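Local coordinates for protein apical membrane antigen 1 (Neospora caninum, PDB 4APL) that probably serves at the moving junction through which this apicomplexan parasite invades its host cell, as an antigen of the apical membrane, at residues A[66-74]-A[182-190]. Numbering follows the deposited sequence.
Sequences QLHQPNRPP and YCSTNDDPV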
loop_
_atom_site.group_PDB
_atom_site.type_symbol
_atom_site.label_atom_id
_atom_site.label_comp_id
_atom_site.label_asym_id
_atom_site.label_seq_id
_atom_site.Cartn_x
_atom_site.Cartn_y
_atom_site.Cartn_z
ATOM N N GLN A 66 -4.294 -5.872 12.538
ATOM C CA GLN A 66 -3.929 -6.405 13.851
ATOM C C GLN A 66 -5.097 -6.430 14.814
ATOM O O GLN A 66 -5.764 -5.425 15.014
ATOM C CB GLN A 66 -2.830 -5.554 14.474
ATOM C CG GLN A 66 -1.434 -6.123 14.276
ATOM C CD GLN A 66 -0.974 -6.939 15.482
ATOM O OE1 GLN A 66 -1.765 -7.266 16.369
ATOM N NE2 GLN A 66 0.322 -7.242 15.535
ATOM N N LEU A 67 -5.294 -7.564 15.471
ATOM C CA LEU A 67 -6.439 -7.744 16.353
ATOM C C LEU A 67 -6.026 -7.683 17.814
ATOM O O LEU A 67 -4.940 -8.132 18.170
ATOM C CB LEU A 67 -7.128 -9.077 16.056
ATOM C CG LEU A 67 -8.294 -9.068 15.062
ATOM C CD1 LEU A 67 -8.190 -7.936 14.054
ATOM C CD2 LEU A 67 -8.397 -10.409 14.362
ATOM N N HIS A 68 -6.897 -7.129 18.653
ATOM C CA HIS A 68 -6.626 -7.039 20.085
ATOM C C HIS A 68 -7.686 -7.721 20.867
ATOM O O HIS A 68 -8.256 -7.162 21.815
ATOM C CB HIS A 68 -6.444 -5.596 20.524
ATOM C CG HIS A 68 -5.323 -4.903 19.809
ATOM N ND1 HIS A 68 -4.075 -5.403 19.775
ATOM C CD2 HIS A 68 -5.310 -3.761 19.015
ATOM C CE1 HIS A 68 -3.289 -4.602 19.029
ATOM N NE2 HIS A 68 -4.045 -3.597 18.565
ATOM N N GLN A 69 -7.962 -8.950 20.440
ATOM C CA GLN A 69 -8.695 -9.920 21.236
ATOM C C GLN A 69 -7.912 -10.255 22.503
ATOM O O GLN A 69 -6.708 -9.999 22.580
ATOM C CB GLN A 69 -8.934 -11.186 20.413
ATOM C CG GLN A 69 -9.979 -11.034 19.316
ATOM C CD GLN A 69 -10.055 -12.253 18.418
ATOM O OE1 GLN A 69 -9.038 -12.877 18.096
ATOM N NE2 GLN A 69 -11.269 -12.612 18.021
ATOM N N PRO A 70 -8.596 -10.803 23.517
ATOM C CA PRO A 70 -7.885 -11.144 24.742
ATOM C C PRO A 70 -7.076 -12.422 24.558
ATOM O O PRO A 70 -7.509 -13.329 23.846
ATOM C CB PRO A 70 -9.007 -11.362 25.764
ATOM C CG PRO A 70 -10.301 -11.211 25.024
ATOM C CD PRO A 70 -10.010 -11.198 23.560
ATOM N N ASN A 71 -5.906 -12.493 25.185
ATOM C CA ASN A 71 -5.025 -13.646 25.005
ATOM C C ASN A 71 -5.458 -14.885 25.781
ATOM O O ASN A 71 -4.846 -15.228 26.795
ATOM C CB ASN A 71 -3.595 -13.285 25.380
ATOM C CG ASN A 71 -3.094 -12.078 24.635
ATOM O OD1 ASN A 71 -3.880 -11.278 24.130
ATOM N ND2 ASN A 71 -1.780 -11.931 24.569
ATOM N N ARG A 72 -6.489 -15.564 25.283
ATOM C CA ARG A 72 -7.025 -16.772 25.921
ATOM C C ARG A 72 -7.980 -17.437 24.944
ATOM O O ARG A 72 -8.518 -16.769 24.064
ATOM C CB ARG A 72 -7.785 -16.416 27.211
ATOM C CG ARG A 72 -9.065 -15.628 26.973
ATOM C CD ARG A 72 -9.973 -15.638 28.184
ATOM N NE ARG A 72 -10.389 -14.279 28.515
ATOM C CZ ARG A 72 -11.536 -13.736 28.127
ATOM N NH1 ARG A 72 -12.404 -14.445 27.418
ATOM N NH2 ARG A 72 -11.828 -12.488 28.460
ATOM N N PRO A 73 -8.233 -18.743 25.110
ATOM C CA PRO A 73 -9.257 -19.352 24.252
ATOM C C PRO A 73 -10.621 -18.673 24.427
ATOM O O PRO A 73 -10.931 -18.177 25.513
ATOM C CB PRO A 73 -9.305 -20.806 24.735
ATOM C CG PRO A 73 -7.977 -21.040 25.366
ATOM C CD PRO A 73 -7.585 -19.728 25.990
ATOM N N PRO A 74 -11.427 -18.626 23.348
ATOM C CA PRO A 74 -11.144 -19.215 22.038
ATOM C C PRO A 74 -10.444 -18.249 21.066
ATOM O O PRO A 74 -10.333 -18.544 19.873
ATOM C CB PRO A 74 -12.541 -19.542 21.523
ATOM C CG PRO A 74 -13.384 -18.443 22.072
ATOM C CD PRO A 74 -12.772 -18.019 23.383
ATOM N N TYR A 182 -15.513 2.370 22.483
ATOM C CA TYR A 182 -15.935 1.723 21.239
ATOM C C TYR A 182 -15.474 0.270 21.108
ATOM O O TYR A 182 -16.164 -0.565 20.515
ATOM C CB TYR A 182 -15.453 2.530 20.035
ATOM C CG TYR A 182 -16.317 3.728 19.694
ATOM C CD1 TYR A 182 -17.588 3.560 19.139
ATOM C CD2 TYR A 182 -15.846 5.028 19.883
ATOM C CE1 TYR A 182 -18.372 4.651 18.799
ATOM C CE2 TYR A 182 -16.623 6.128 19.547
ATOM C CZ TYR A 182 -17.884 5.934 19.004
ATOM O OH TYR A 182 -18.662 7.020 18.659
ATOM N N CYS A 183 -14.295 -0.025 21.638
ATOM C CA CYS A 183 -13.783 -1.386 21.603
ATOM C C CYS A 183 -12.844 -1.711 22.748
ATOM O O CYS A 183 -12.159 -0.833 23.285
ATOM C CB CYS A 183 -13.108 -1.689 20.266
ATOM S SG CYS A 183 -11.722 -0.608 19.854
ATOM N N SER A 184 -12.823 -2.989 23.113
ATOM C CA SER A 184 -11.868 -3.508 24.082
ATOM C C SER A 184 -10.550 -3.855 23.405
ATOM O O SER A 184 -10.522 -4.452 22.327
ATOM C CB SER A 184 -12.429 -4.755 24.779
ATOM O OG SER A 184 -12.119 -5.941 24.056
ATOM N N THR A 185 -9.458 -3.504 24.057
ATOM C CA THR A 185 -8.178 -4.079 23.699
ATOM C C THR A 185 -7.628 -4.926 24.856
ATOM O O THR A 185 -7.437 -4.425 25.973
ATOM C CB THR A 185 -7.197 -2.991 23.214
ATOM O OG1 THR A 185 -5.867 -3.317 23.621
ATOM C CG2 THR A 185 -7.590 -1.615 23.761
ATOM N N ASN A 186 -7.437 -6.220 24.588
ATOM C CA ASN A 186 -7.217 -7.243 25.620
ATOM C C ASN A 186 -8.267 -7.337 26.721
ATOM O O ASN A 186 -7.938 -7.544 27.894
ATOM C CB ASN A 186 -5.834 -7.122 26.240
ATOM C CG ASN A 186 -4.945 -8.279 25.867
ATOM O OD1 ASN A 186 -4.944 -9.321 26.532
ATOM N ND2 ASN A 186 -4.238 -8.134 24.752
ATOM N N ASP A 187 -9.532 -7.217 26.332
ATOM C CA ASP A 187 -10.642 -7.226 27.276
ATOM C C ASP A 187 -10.528 -6.137 28.349
ATOM O O ASP A 187 -10.888 -6.340 29.513
ATOM C CB ASP A 187 -10.814 -8.608 27.902
ATOM C CG ASP A 187 -12.259 -9.045 27.932
ATOM O OD1 ASP A 187 -13.136 -8.220 27.586
ATOM O OD2 ASP A 187 -12.521 -10.212 28.289
ATOM N N ASP A 188 -10.047 -4.971 27.925
ATOM C CA ASP A 188 -10.023 -3.775 28.748
ATOM C C ASP A 188 -10.565 -2.629 27.903
ATOM O O ASP A 188 -9.860 -2.141 27.013
ATOM C CB ASP A 188 -8.580 -3.480 29.175
ATOM C CG ASP A 188 -8.429 -2.145 29.900
ATOM O OD1 ASP A 188 -9.440 -1.457 30.174
ATOM O OD2 ASP A 188 -7.270 -1.782 30.193
ATOM N N PRO A 189 -11.825 -2.208 28.148
ATOM C CA PRO A 189 -12.838 -2.682 29.099
ATOM C C PRO A 189 -13.373 -4.080 28.819
ATOM O O PRO A 189 -12.935 -4.745 27.882
ATOM C CB PRO A 189 -13.980 -1.677 28.925
ATOM C CG PRO A 189 -13.331 -0.453 28.386
ATOM C CD PRO A 189 -12.262 -0.974 27.474
ATOM N N VAL A 190 -14.372 -4.492 29.593
ATOM C CA VAL A 190 -14.654 -5.912 29.760
ATOM C C VAL A 190 -15.809 -6.475 28.935
ATOM O O VAL A 190 -15.630 -7.446 28.199
ATOM C CB VAL A 190 -14.797 -6.292 31.243
ATOM C CG1 VAL A 190 -13.420 -6.528 31.850
ATOM C CG2 VAL A 190 -15.559 -5.211 31.999
#
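Asn71 and Asn186 meet through their amide ends, the two side chains crossing nearly at right angles with their planes turned 49° apart. Asn186 ND2 donates to Asn71 OD1 over 3.2 Å, a bent bond whose donor lies above the carbonyl plane. With CG anti to its carbonyl carbon (chi1 -54°), Asn71 carries that oxygen across to the neighbouring loop. The backbone gives a straighter link, Asn186 N to His68 O at 3.0 Å. Next to this bond, His68 and Thr185 lie side by side, pointing the same way, CB to CB 3.8 Å. The pairing illustrates how a loop can be fastened beside a strand and the residues that follow. Strand 64-68 makes a two-stranded antiparallel sheet with 196-200; segment 182-190, part of the loop before 196-200 and tied to it by the disulfide Cys183-Cys196, packs against residues 68-72. Asn71 centres an inverse gamma turn, closed by Arg72 N to Pro70 O. Pro70 sets CB and CG against Asp187 CB, each 3.9 Å away, while its CG sits above one face of the Arg72 guanidinium, offset toward the rim. Arg72, bent at chi3, reaches toward the Asp187 carboxylate in a doubtful salt bridge, NH2 and OD2 being modelled too close.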